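Local atomic coordinates of SusD superfamily protein (Bacteroides thetaiotaomicron VPI-5482, PDB entry 3HDX), a protein that probably binds polysaccharide at the outer membrane of a gut bacterium, as a SusD-family homologue involved in carbohydrate uptake. Residues 199-204 / 256-261. Numbering follows the deposited sequence. Where two conformers were deposited one is given.
Sequences AYSVLA and SRILGF. With EDO (1,2-ethanediol), chain I.
A classic beta bulge, in which Ile-258 and Leu-259 both face Thr-361 of the antiparallel partner strand 358-361, turns two successive side chains onto helix 196-209. Leu-259 does most of the touching. With its CG anti to the backbone N (chi1 -164°), it directs CD1 at the helix, where Val-202 CG2 meets it at 3.3 Å, tighter than usual for two methyl carbons; the two side chains run obliquely to each other. In the conformer given for Ser-201, its OG lies 3.8 Å from the same CD1. One residue back, Ile-258 adds its CG2 branch, 4.2 Å from Ser-201 CB.

No hydrogen bond joins 199-204 to 256-261, yet in that conformer the serine hydroxyl is not stranded among these methyls: OG bonds to the carbonyl of Ser-198 one turn earlier. Ser-198 OG in turn bonds to Ile-258 O, so a polar link runs beside the apolar one. Val-202 also packs on Leu-163 of helix 152-169.

An ethanediol, probably from the crystallisation liquor, bridges the backbone of Arg-257 and Gly-260, the residues flanking the bulge pair: its O2 donates to Arg-257 O (2.8 Å), while O1 accepts from Gly-260 N (2.9 Å, 161°) and donates to Gly-260 O. The helix-to-sheet contact itself is buried and largely apolar, setting a small bulged antiparallel sheet, its two strands far apart in the chain, against a helix of the helix-rich SusD-family fold.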
ATOM      1  N   ALA A 199      -7.060  -7.514   6.749  1.00 11.04           N
ATOM      2  CA  ALA A 199      -6.721  -8.835   6.143  1.00 10.95           C
ATOM      3  C   ALA A 199      -7.500  -9.081   4.860  1.00 10.16           C
ATOM      4  O   ALA A 199      -6.942  -9.523   3.852  1.00 11.20           O
ATOM      5  CB  ALA A 199      -6.930  -9.976   7.151  1.00 10.96           C
ATOM      6  N   TYR A 200      -8.809  -8.803   4.900  1.00 10.09           N
ATOM      7  CA  TYR A 200      -9.620  -8.918   3.670  1.00 10.61           C
ATOM      8  C   TYR A 200      -9.103  -8.039   2.530  1.00 10.79           C
ATOM      9  O   TYR A 200      -9.192  -8.441   1.369  1.00 10.44           O
ATOM     10  CB  TYR A 200     -11.110  -8.668   3.923  1.00 12.11           C
ATOM     11  CG  TYR A 200     -11.880  -9.853   4.469  1.00 12.20           C
ATOM     12  CD1 TYR A 200     -12.153 -10.942   3.666  1.00 13.32           C
ATOM     13  CD2 TYR A 200     -12.321  -9.885   5.780  1.00 11.68           C
ATOM     14  CE1 TYR A 200     -12.874 -12.033   4.139  1.00 13.68           C
ATOM     15  CE2 TYR A 200     -13.088 -10.961   6.261  1.00 12.61           C
ATOM     16  CZ  TYR A 200     -13.344 -12.031   5.457  1.00 13.70           C
ATOM     17  OH  TYR A 200     -14.051 -13.108   5.901  1.00 15.18           O
ATOM     18  N   SER A 201      -8.571  -6.871   2.861  1.00 10.17           N
ATOM     19  CA  SER A 201      -8.056  -5.947   1.844  0.50 10.75           C
ATOM     20  C   SER A 201      -6.835  -6.531   1.152  1.00 11.04           C
ATOM     21  O   SER A 201      -6.689  -6.373  -0.069  1.00 12.01           O
ATOM     22  CB  SER A 201      -7.765  -4.535   2.406  0.50 10.98           C
ATOM     23  OG  SER A 201      -6.547  -4.452   3.120  0.50  9.77           O
ATOM     24  N   VAL A 202      -5.983  -7.220   1.918  1.00 11.09           N
ATOM     25  CA  VAL A 202      -4.813  -7.876   1.340  1.00 10.44           C
ATOM     26  C   VAL A 202      -5.310  -8.998   0.427  1.00 11.31           C
ATOM     27  O   VAL A 202      -4.770  -9.176  -0.666  1.00 11.33           O
ATOM     28  CB  VAL A 202      -3.776  -8.327   2.416  1.00 10.50           C
ATOM     29  CG1 VAL A 202      -2.547  -8.946   1.732  1.00 11.42           C
ATOM     30  CG2 VAL A 202      -3.375  -7.156   3.302  1.00 12.45           C
ATOM     31  N   LEU A 203      -6.263  -9.815   0.906  1.00 10.43           N
ATOM     32  CA  LEU A 203      -6.858 -10.882   0.059  1.00 10.67           C
ATOM     33  C   LEU A 203      -7.398 -10.325  -1.245  1.00  9.66           C
ATOM     34  O   LEU A 203      -7.113 -10.857  -2.313  1.00 11.52           O
ATOM     35  CB  LEU A 203      -7.969 -11.661   0.791  1.00 11.97           C
ATOM     36  CG  LEU A 203      -7.502 -12.677   1.833  1.00 12.55           C
ATOM     37  CD1 LEU A 203      -8.733 -13.169   2.577  1.00 13.62           C
ATOM     38  CD2 LEU A 203      -6.824 -13.849   1.142  1.00 12.09           C
ATOM     39  N   ALA A 204      -8.177  -9.248  -1.151  1.00 10.25           N
ATOM     40  CA  ALA A 204      -8.757  -8.650  -2.354  1.00 10.24           C
ATOM     41  C   ALA A 204      -7.674  -8.276  -3.377  1.00  9.85           C
ATOM     42  O   ALA A 204      -7.806  -8.550  -4.559  1.00 10.73           O
ATOM     43  CB  ALA A 204      -9.621  -7.403  -2.004  1.00 10.85           C
ATOM     44  N   SER A 256     -10.547   5.279   8.914  1.00 12.63           N
ATOM     45  CA  SER A 256     -10.634   5.167   7.475  1.00 11.71           C
ATOM     46  C   SER A 256      -9.359   4.651   6.811  1.00 11.76           C
ATOM     47  O   SER A 256      -9.384   4.309   5.610  1.00 13.30           O
ATOM     48  CB  SER A 256     -11.125   6.479   6.871  1.00 12.56           C
ATOM     49  OG  SER A 256     -12.459   6.772   7.320  1.00 13.29           O
ATOM     50  N   ARG A 257      -8.270   4.564   7.580  1.00 11.73           N
ATOM     51  CA  ARG A 257      -7.043   3.859   7.105  1.00 11.43           C
ATOM     52  C   ARG A 257      -7.320   2.371   7.341  1.00 11.98           C
ATOM     53  O   ARG A 257      -7.115   1.863   8.450  1.00 13.45           O
ATOM     54  CB  ARG A 257      -5.801   4.331   7.813  1.00 12.33           C
ATOM     55  CG  ARG A 257      -5.483   5.781   7.654  1.00 12.95           C
ATOM     56  CD  ARG A 257      -4.086   6.092   8.144  1.00 13.52           C
ATOM     57  NE  ARG A 257      -3.943   5.881   9.585  1.00 14.26           N
ATOM     58  CZ  ARG A 257      -4.060   6.800  10.557  1.00 14.35           C
ATOM     59  NH1 ARG A 257      -4.404   8.072  10.312  1.00 13.66           N
ATOM     60  NH2 ARG A 257      -3.858   6.437  11.822  1.00 14.70           N
ATOM     61  N   ILE A 258      -7.873   1.698   6.336  1.00 11.27           N
ATOM     62  CA  ILE A 258      -8.231   0.274   6.457  1.00 12.38           C
ATOM     63  C   ILE A 258      -6.979  -0.568   6.748  1.00 12.68           C
ATOM     64  O   ILE A 258      -7.048  -1.493   7.561  1.00 13.83           O
ATOM     65  CB  ILE A 258      -9.002  -0.220   5.226  1.00 12.94           C
ATOM     66  CG1 ILE A 258     -10.342   0.501   5.137  1.00 13.74           C
ATOM     67  CG2 ILE A 258      -9.214  -1.786   5.263  1.00 13.02           C
ATOM     68  CD1 ILE A 258     -11.115   0.189   3.869  1.00 13.81           C
ATOM     69  N   LEU A 259      -5.879  -0.223   6.079  1.00 12.45           N
ATOM     70  CA  LEU A 259      -4.558  -0.813   6.345  1.00 11.31           C
ATOM     71  C   LEU A 259      -3.516   0.274   6.156  1.00 11.64           C
ATOM     72  O   LEU A 259      -3.427   0.890   5.070  1.00 12.16           O
ATOM     73  CB  LEU A 259      -4.288  -2.021   5.426  1.00 12.11           C
ATOM     74  CG  LEU A 259      -3.147  -2.980   5.818  1.00 12.39           C
ATOM     75  CD1 LEU A 259      -3.298  -4.266   4.988  1.00 14.84           C
ATOM     76  CD2 LEU A 259      -1.768  -2.428   5.651  1.00 14.80           C
ATOM     77  N   GLY A 260      -2.739   0.529   7.196  1.00 12.99           N
ATOM     78  CA  GLY A 260      -1.672   1.507   7.102  1.00 12.88           C
ATOM     79  C   GLY A 260      -0.680   1.355   8.221  1.00 14.09           C
ATOM     80  O   GLY A 260      -0.835   0.459   9.054  1.00 14.22           O
ATOM     81  N   PHE A 261       0.360   2.198   8.195  1.00 13.49           N
ATOM     82  CA  PHE A 261       1.460   2.162   9.175  1.00 13.44           C
ATOM     83  C   PHE A 261       1.770   3.578   9.596  1.00 15.34           C
ATOM     84  O   PHE A 261       1.920   4.478   8.754  1.00 16.23           O
ATOM     85  CB  PHE A 261       2.706   1.487   8.590  1.00 14.81           C
ATOM     86  CG  PHE A 261       2.431   0.099   8.141  1.00 14.98           C
ATOM     87  CD1 PHE A 261       2.488  -0.956   9.045  1.00 15.58           C
ATOM     88  CD2 PHE A 261       2.013  -0.149   6.841  1.00 15.17           C
ATOM     89  CE1 PHE A 261       2.105  -2.263   8.647  1.00 15.91           C
ATOM     90  CE2 PHE A 261       1.651  -1.452   6.438  1.00 15.64           C
ATOM     91  CZ  PHE A 261       1.708  -2.501   7.354  1.00 13.77           C
TER
HETATM   92  C1  EDO I 608      -3.707  -0.785  10.489  1.00 21.24           C
HETATM   93  O1  EDO I 608      -3.306  -1.383   9.306  1.00 17.90           O
HETATM   94  C2  EDO I 608      -4.979  -0.034  10.317  1.00 20.71           C
HETATM   95  O2  EDO I 608      -4.704   1.185   9.620  1.00 20.52           O